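Flocculation protein FLO11 (Saccharomyces cerevisiae, PDB 4UYT) mediates homophilic cell-cell adhesion between yeast cells through its N-terminal domain during flocculation, and supports substrate adhesion, invasive growth and biofilm formation. Local coordinates at residues A[116-127]-A[137-148]. Numbering follows the deposited sequence. Where two conformers were deposited one is given.
Sequences MPNFQIQFEYLQ and WQWGTTSFDLST
F123 and F144 form a hydrogen-bonded pair, F123 N to F144 O 2.8 Å, in a β-hairpin with a long connection, whose second strand, 143-147, forms the edge of an antiparallel sheet in the fibronectin type III-like Flo11 domain. Their rings are nearly parallel, planes 20° apart, but slid so far that overlap is slight; instead, F123 CB sits over the F144 face, 3.9 Å from its centroid. F144 gets there because its CG lies between backbone N and carbonyl carbon (chi1 56°), folding the ring back toward strand 120-125. The same ring touches the Y125 ring edge through CZ, while W137 CH2 lies over one Y125 face, toward its rim, 3.4 Å from Y125 CG. The Y125 and W137 rings meet obliquely. L126 CD1 packs against W137 CB, extending the apolar row.

At the opposite end, T148 OG1 accepts from F119 N (3.1 Å). It also accepts from N118 ND2, at 2.7 Å, in a bent bond. T148 CG2 lies over the F119 ring, 3.9 Å from its centroid.

On the other face of the sheet the pairing is polar. Q122 and D145 run side by side, amide and carboxylate planes 22° apart, and one water donates to both Q122 OE1 and D145 OD2. Another water joins Y125 O, Q127 OE1, T142 OG1 and S143 OG where the strands part.

Beyond the contact, Q120, Q122 and E124 bond through their backbones to strand 64-70, placing 120-125 inside the sheet. S147 N bonds to D162, and Y125 OH is hydrogen-bonded to Y32 OH, which anchors the ring's far end.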
ATOM      1  N   MET A 116       1.263  -2.434 -11.239  1.00  6.38           N
ATOM      2  CA  MET A 116       1.442  -1.370 -10.281  1.00  6.29           C
ATOM      3  C   MET A 116       2.931  -1.216  -9.945  1.00  6.14           C
ATOM      4  O   MET A 116       3.576  -2.213  -9.640  1.00  6.71           O
ATOM      5  CB  MET A 116       0.697  -1.758  -9.017  1.00  6.44           C
ATOM      6  CG  MET A 116       0.677  -0.714  -7.923  1.00  6.32           C
ATOM      7  SD  MET A 116      -0.190  -1.308  -6.472  1.00  7.50           S
ATOM      8  CE  MET A 116       1.080  -2.312  -5.717  1.00  8.53           C
ATOM      9  N   PRO A 117       3.479   0.006  -9.926  1.00  6.01           N
ATOM     10  CA  PRO A 117       4.847   0.178  -9.416  1.00  6.15           C
ATOM     11  C   PRO A 117       4.816  -0.008  -7.913  1.00  5.96           C
ATOM     12  O   PRO A 117       3.899   0.504  -7.255  1.00  6.24           O
ATOM     13  CB  PRO A 117       5.185   1.629  -9.823  1.00  6.75           C
ATOM     14  CG  PRO A 117       3.841   2.340  -9.833  1.00  6.72           C
ATOM     15  CD  PRO A 117       2.842   1.289 -10.289  1.00  6.66           C
ATOM     16  N   ASN A 118       5.786  -0.715  -7.358  1.00  6.80           N
ATOM     17  CA  ASN A 118       5.749  -1.045  -5.952  1.00  6.76           C
ATOM     18  C   ASN A 118       6.146   0.155  -5.102  1.00  6.82           C
ATOM     19  O   ASN A 118       6.851   1.063  -5.512  1.00  7.99           O
ATOM     20  CB  ASN A 118       6.607  -2.275  -5.703  1.00  7.56           C
ATOM     21  CG  ASN A 118       5.993  -3.508  -6.313  1.00  7.68           C
ATOM     22  OD1 ASN A 118       6.675  -4.267  -7.068  1.00 10.53           O
ATOM     23  ND2 ASN A 118       4.755  -3.740  -6.055  1.00  5.74           N
ATOM     24  N   PHE A 119       5.691   0.106  -3.871  1.00  7.12           N
ATOM     25  CA  PHE A 119       5.896   1.183  -2.928  1.00  7.26           C
ATOM     26  C   PHE A 119       5.981   0.569  -1.536  1.00  7.22           C
ATOM     27  O   PHE A 119       5.812  -0.634  -1.346  1.00  8.36           O
ATOM     28  CB  PHE A 119       4.777   2.252  -3.048  1.00  7.23           C
ATOM     29  CG  PHE A 119       3.380   1.696  -2.867  1.00  6.79           C
ATOM     30  CD1 PHE A 119       2.844   1.520  -1.618  1.00  7.22           C
ATOM     31  CD2 PHE A 119       2.603   1.352  -3.958  1.00  7.31           C
ATOM     32  CE1 PHE A 119       1.567   0.989  -1.452  1.00  7.84           C
ATOM     33  CE2 PHE A 119       1.325   0.834  -3.813  1.00  7.45           C
ATOM     34  CZ  PHE A 119       0.821   0.666  -2.544  1.00  7.69           C
ATOM     35  N   GLN A 120       6.228   1.430  -0.556  1.00  8.04           N
ATOM     36  CA  GLN A 120       6.241   1.020   0.833  1.00  8.37           C
ATOM     37  C   GLN A 120       5.347   1.927   1.629  1.00  7.90           C
ATOM     38  O   GLN A 120       5.071   3.065   1.244  1.00  8.99           O
ATOM     39  CB  GLN A 120       7.659   1.018   1.408  1.00 10.61           C
ATOM     40  CG  GLN A 120       8.643   0.212   0.581  1.00 11.86           C
ATOM     41  CD  GLN A 120       9.148   0.997  -0.605  1.00 15.28           C
ATOM     42  OE1 GLN A 120       9.557   2.144  -0.456  1.00 20.23           O
ATOM     43  NE2 GLN A 120       9.100   0.398  -1.801  1.00 16.10           N
ATOM     44  N   ILE A 121       4.901   1.402   2.762  1.00  8.21           N
ATOM     45  CA  ILE A 121       4.152   2.175   3.721  1.00  8.27           C
ATOM     46  C   ILE A 121       4.959   2.189   5.016  1.00  8.28           C
ATOM     47  O   ILE A 121       5.264   1.120   5.571  1.00  9.12           O
ATOM     48  CB  ILE A 121       2.729   1.630   3.931  1.00  8.32           C
ATOM     49  CG1 ILE A 121       1.995   1.487   2.586  1.00  8.98           C
ATOM     50  CG2 ILE A 121       1.976   2.552   4.881  1.00  9.13           C
ATOM     51  CD1 ILE A 121       0.562   1.024   2.711  1.00  9.09           C
ATOM     52  N   GLN A 122       5.313   3.397   5.456  1.00  8.87           N
ATOM     53  CA  GLN A 122       6.168   3.592   6.610  1.00  9.57           C
ATOM     54  C   GLN A 122       5.276   3.954   7.782  1.00  9.31           C
ATOM     55  O   GLN A 122       4.615   4.999   7.786  1.00 10.11           O
ATOM     56  CB  GLN A 122       7.174   4.698   6.313  1.00 11.55           C
ATOM     57  CG  GLN A 122       8.131   5.043   7.433  1.00 15.70           C
ATOM     58  CD  GLN A 122       8.933   6.289   7.104  1.00 23.06           C
ATOM     59  OE1 GLN A 122       9.601   6.356   6.084  1.00 28.65           O
ATOM     60  NE2 GLN A 122       8.830   7.293   7.950  1.00 27.02           N
ATOM     61  N   PHE A 123       5.309   3.081   8.794  1.00  9.41           N
ATOM     62  CA  PHE A 123       4.560   3.268  10.026  1.00 10.45           C
ATOM     63  C   PHE A 123       5.531   3.677  11.135  1.00 11.64           C
ATOM     64  O   PHE A 123       6.594   3.066  11.305  1.00 13.04           O
ATOM     65  CB  PHE A 123       3.939   1.948  10.472  1.00 10.90           C
ATOM     66  CG  PHE A 123       2.790   1.443   9.623  1.00 10.11           C
ATOM     67  CD1 PHE A 123       3.021   0.855   8.388  1.00 10.26           C
ATOM     68  CD2 PHE A 123       1.489   1.486  10.096  1.00 10.77           C
ATOM     69  CE1 PHE A 123       1.965   0.372   7.633  1.00 10.25           C
ATOM     70  CE2 PHE A 123       0.434   0.962   9.366  1.00 10.76           C
ATOM     71  CZ  PHE A 123       0.675   0.393   8.140  1.00 11.10           C
ATOM     72  N   GLU A 124       5.130   4.660  11.922  1.00 11.80           N
ATOM     73  CA  GLU A 124       5.833   4.977  13.156  1.00 13.23           C
ATOM     74  C   GLU A 124       4.789   5.062  14.244  1.00 13.05           C
ATOM     75  O   GLU A 124       4.014   6.017  14.306  1.00 13.47           O
ATOM     76  CB  GLU A 124       6.597   6.309  13.062  1.00 16.54           C
ATOM     77  CG  GLU A 124       7.757   6.317  12.087  1.00 18.46           C
ATOM     78  CD  GLU A 124       8.488   7.658  12.023  1.00 26.41           C
ATOM     79  OE1 GLU A 124       8.115   8.620  12.732  1.00 33.75           O
ATOM     80  OE2 GLU A 124       9.449   7.751  11.236  1.00 38.01           O
ATOM     81  N   TYR A 125       4.822   4.078  15.138  1.00 13.27           N
ATOM     82  CA  TYR A 125       4.030   4.092  16.345  1.00 14.05           C
ATOM     83  C   TYR A 125       4.912   4.442  17.541  1.00 15.01           C
ATOM     84  O   TYR A 125       6.124   4.213  17.544  1.00 16.38           O
ATOM     85  CB  TYR A 125       3.427   2.716  16.594  1.00 13.85           C
ATOM     86  CG  TYR A 125       2.397   2.235  15.585  1.00 11.83           C
ATOM     87  CD1 TYR A 125       1.057   2.580  15.727  1.00 12.58           C
ATOM     88  CD2 TYR A 125       2.732   1.334  14.574  1.00 11.68           C
ATOM     89  CE1 TYR A 125       0.079   2.102  14.863  1.00 11.42           C
ATOM     90  CE2 TYR A 125       1.761   0.836  13.719  1.00 11.68           C
ATOM     91  CZ  TYR A 125       0.430   1.211  13.861  1.00 11.57           C
ATOM     92  OH  TYR A 125      -0.579   0.710  13.062  1.00 11.08           O
ATOM     93  N   LEU A 126       4.290   5.011  18.559  1.00 16.87           N
ATOM     94  CA  LEU A 126       4.955   5.238  19.845  1.00 17.74           C
ATOM     95  C   LEU A 126       6.137   6.201  19.766  1.00 18.97           C
ATOM     96  O   LEU A 126       7.026   6.145  20.612  1.00 25.44           O
ATOM     97  CB  LEU A 126       5.436   3.915  20.484  1.00 19.48           C
ATOM     98  CG  LEU A 126       4.417   2.862  20.916  1.00 22.21           C
ATOM     99  CD1 LEU A 126       5.104   1.842  21.811  1.00 22.89           C
ATOM    100  CD2 LEU A 126       3.232   3.476  21.651  1.00 21.79           C
ATOM    101  N   GLN A 127       6.149   7.086  18.782  1.00 19.64           N
ATOM    102  CA  GLN A 127       7.155   8.131  18.688  1.00 22.56           C
ATOM    103  C   GLN A 127       6.487   9.445  19.010  1.00 23.07           C
ATOM    104  O   GLN A 127       5.256   9.534  19.060  1.00 20.36           O
ATOM    105  CB  GLN A 127       7.793   8.162  17.297  1.00 24.54           C
ATOM    106  CG  GLN A 127       8.605   6.915  16.960  1.00 26.00           C
ATOM    107  CD  GLN A 127       9.766   6.666  17.912  1.00 30.66           C
ATOM    108  OE1 GLN A 127      10.107   5.519  18.210  1.00 32.05           O
ATOM    109  NE2 GLN A 127      10.373   7.735  18.398  1.00 33.95           N
ATOM    110  N   TRP A 137       1.057  -0.944  24.701  1.00 19.65           N
ATOM    111  CA  TRP A 137       1.372  -1.434  23.374  1.00 19.73           C
ATOM    112  C   TRP A 137       1.563  -2.951  23.424  1.00 18.32           C
ATOM    113  O   TRP A 137       2.289  -3.465  24.262  1.00 20.72           O
ATOM    114  CB  TRP A 137       2.627  -0.744  22.853  1.00 18.24           C
ATOM    115  CG  TRP A 137       3.004  -1.269  21.533  1.00 16.63           C
ATOM    116  CD1 TRP A 137       3.847  -2.298  21.301  1.00 16.41           C
ATOM    117  CD2 TRP A 137       2.514  -0.835  20.246  1.00 15.52           C
ATOM    118  NE1 TRP A 137       3.921  -2.548  19.958  1.00 15.75           N
ATOM    119  CE2 TRP A 137       3.122  -1.659  19.290  1.00 14.63           C
ATOM    120  CE3 TRP A 137       1.632   0.169  19.819  1.00 16.25           C
ATOM    121  CZ2 TRP A 137       2.876  -1.528  17.932  1.00 15.53           C
ATOM    122  CZ3 TRP A 137       1.400   0.311  18.480  1.00 14.82           C
ATOM    123  CH2 TRP A 137       2.006  -0.545  17.547  1.00 14.98           C
ATOM    124  N   GLN A 138       0.914  -3.666  22.508  1.00 16.46           N
ATOM    125  CA  GLN A 138       1.015  -5.113  22.515  1.00 17.98           C
ATOM    126  C   GLN A 138       1.037  -5.735  21.129  1.00 15.55           C
ATOM    127  O   GLN A 138       0.605  -6.876  20.974  1.00 17.08           O
ATOM    128  CB  GLN A 138      -0.114  -5.696  23.355  1.00 21.01           C
ATOM    129  CG  GLN A 138      -1.510  -5.328  22.897  1.00 23.66           C
ATOM    130  CD  GLN A 138      -2.585  -5.945  23.765  1.00 31.09           C
ATOM    131  OE1 GLN A 138      -3.453  -5.251  24.290  1.00 39.64           O
ATOM    132  NE2 GLN A 138      -2.523  -7.255  23.938  1.00 34.36           N
ATOM    133  N   TRP A 139       1.570  -5.018  20.145  1.00 15.07           N
ATOM    134  CA  TRP A 139       1.513  -5.515  18.790  1.00 14.53           C
ATOM    135  C   TRP A 139       2.885  -5.627  18.125  1.00 14.35           C
ATOM    136  O   TRP A 139       2.940  -5.663  16.897  1.00 15.56           O
ATOM    137  CB  TRP A 139       0.525  -4.669  17.953  1.00 13.32           C
ATOM    138  CG  TRP A 139      -0.819  -4.603  18.599  1.00 13.53           C
ATOM    139  CD1 TRP A 139      -1.792  -5.559  18.585  1.00 14.99           C
ATOM    140  CD2 TRP A 139      -1.299  -3.555  19.436  1.00 14.55           C
ATOM    141  NE1 TRP A 139      -2.868  -5.153  19.331  1.00 15.97           N
ATOM    142  CE2 TRP A 139      -2.587  -3.931  19.883  1.00 14.97           C
ATOM    143  CE3 TRP A 139      -0.770  -2.327  19.840  1.00 14.80           C
ATOM    144  CZ2 TRP A 139      -3.356  -3.109  20.710  1.00 16.80           C
ATOM    145  CZ3 TRP A 139      -1.531  -1.516  20.661  1.00 16.46           C
ATOM    146  CH2 TRP A 139      -2.804  -1.917  21.098  1.00 17.46           C
ATOM    147  N   GLY A 140       3.965  -5.711  18.896  1.00 14.37           N
ATOM    148  CA  GLY A 140       5.289  -5.942  18.323  1.00 14.78           C
ATOM    149  C   GLY A 140       5.969  -4.702  17.792  1.00 15.08           C
ATOM    150  O   GLY A 140       5.797  -3.607  18.327  1.00 15.55           O
ATOM    151  N   THR A 141       6.776  -4.881  16.759  1.00 15.21           N
ATOM    152  CA  THR A 141       7.661  -3.841  16.281  1.00 14.56           C
ATOM    153  C   THR A 141       6.884  -2.550  16.007  1.00 14.06           C
ATOM    154  O   THR A 141       5.836  -2.580  15.365  1.00 14.49           O
ATOM    155  CB  THR A 141       8.347  -4.371  15.027  1.00 15.30           C
ATOM    156  OG1 THR A 141       9.113  -5.512  15.428  1.00 16.67           O
ATOM    157  CG2 THR A 141       9.233  -3.338  14.384  1.00 16.38           C
ATOM    158  N   THR A 142       7.413  -1.411  16.456  1.00 13.92           N
ATOM    159  CA  THR A 142       6.686  -0.151  16.441  1.00 13.96           C
ATOM    160  C   THR A 142       6.963   0.789  15.271  1.00 13.82           C
ATOM    161  O   THR A 142       6.106   1.588  14.939  1.00 14.39           O
ATOM    162  CB  THR A 142       6.908   0.620  17.748  1.00 14.77           C
ATOM    163  OG1 THR A 142       8.318   0.769  17.970  1.00 17.29           O
ATOM    164  CG2 THR A 142       6.294  -0.120  18.925  1.00 17.14           C
ATOM    165  N   SER A 143       8.151   0.705  14.679  1.00 13.94           N
ATOM    166  CA  SER A 143       8.481   1.459  13.476  1.00 14.12           C
ATOM    167  C   SER A 143       8.933   0.469  12.424  1.00 14.32           C
ATOM    168  O   SER A 143       9.837  -0.337  12.658  1.00 15.30           O
ATOM    169  CB  SER A 143       9.580   2.492  13.739  1.00 18.00           C
ATOM    170  OG  SER A 143       9.070   3.635  14.417  1.00 18.67           O
ATOM    171  N   PHE A 144       8.311   0.517  11.265  1.00 12.89           N
ATOM    172  CA  PHE A 144       8.585  -0.443  10.221  1.00 12.90           C
ATOM    173  C   PHE A 144       8.016   0.052   8.912  1.00 11.92           C
ATOM    174  O   PHE A 144       7.164   0.946   8.869  1.00 12.27           O
ATOM    175  CB  PHE A 144       7.974  -1.809  10.587  1.00 12.81           C
ATOM    176  CG  PHE A 144       6.485  -1.766  10.867  1.00 11.91           C
ATOM    177  CD1 PHE A 144       5.537  -1.897   9.845  1.00 10.81           C
ATOM    178  CD2 PHE A 144       6.017  -1.601  12.154  1.00 12.91           C
ATOM    179  CE1 PHE A 144       4.170  -1.836  10.115  1.00 10.30           C
ATOM    180  CE2 PHE A 144       4.666  -1.560  12.429  1.00 12.07           C
ATOM    181  CZ  PHE A 144       3.735  -1.658  11.408  1.00 10.77           C
ATOM    182  N   ASP A 145       8.531  -0.543   7.853  1.00 11.82           N
ATOM    183  CA  ASP A 145       8.054  -0.293   6.504  1.00 11.78           C
ATOM    184  C   ASP A 145       7.474  -1.587   5.976  1.00 11.49           C
ATOM    185  O   ASP A 145       8.097  -2.638   6.151  1.00 15.84           O
ATOM    186  CB  ASP A 145       9.204   0.116   5.587  1.00 14.19           C
ATOM    187  CG  ASP A 145       9.801   1.467   5.922  1.00 16.58           C
ATOM    188  OD1 ASP A 145       9.224   2.246   6.703  1.00 20.11           O
ATOM    189  OD2 ASP A 145      10.859   1.765   5.344  1.00 24.32           O
ATOM    190  N   LEU A 146       6.320  -1.534   5.330  1.00  9.64           N
ATOM    191  CA  LEU A 146       5.690  -2.664   4.659  1.00  9.48           C
ATOM    192  C   LEU A 146       5.725  -2.392   3.172  1.00  9.08           C
ATOM    193  O   LEU A 146       5.280  -1.343   2.703  1.00 10.84           O
ATOM    194  CB  LEU A 146       4.260  -2.847   5.110  1.00  9.73           C
ATOM    195  CG  LEU A 146       4.100  -3.146   6.596  1.00 11.10           C
ATOM    196  CD1 LEU A 146       2.630  -3.370   6.919  1.00 12.26           C
ATOM    197  CD2 LEU A 146       4.954  -4.317   7.066  1.00 11.85           C
ATOM    198  N   SER A 147       6.236  -3.359   2.432  0.71  8.77           N
ATOM    199  CA  SER A 147       6.449  -3.190   1.016  0.71  8.39           C
ATOM    200  C   SER A 147       5.504  -4.036   0.169  0.71  7.78           C
ATOM    201  O   SER A 147       5.102  -5.121   0.577  0.71  8.54           O
ATOM    202  CB  SER A 147       7.877  -3.558   0.679  0.71  9.94           C
ATOM    203  OG  SER A 147       8.077  -4.924   0.953  0.71 12.59           O
ATOM    204  N   THR A 148       5.235  -3.568  -1.053  1.00  7.94           N
ATOM    205  CA  THR A 148       4.450  -4.341  -1.999  1.00  7.50           C
ATOM    206  C   THR A 148       5.369  -5.030  -2.998  1.00  7.54           C
ATOM    207  O   THR A 148       6.460  -4.552  -3.310  1.00  8.03           O
ATOM    208  CB  THR A 148       3.444  -3.463  -2.796  1.00  7.23           C
ATOM    209  OG1 THR A 148       4.141  -2.557  -3.664  1.00  7.29           O
ATOM    210  CG2 THR A 148       2.569  -2.646  -1.901  1.00  8.11           C
TER
HETATM  211  O   HOH W   1       8.385  -2.508  -2.547  1.00 16.51           O
HETATM  212  O   HOH W   2      11.216   4.414   5.841  1.00 39.40           O
HETATM  213  O   HOH W   3       8.627   3.307  16.998  1.00 19.61           O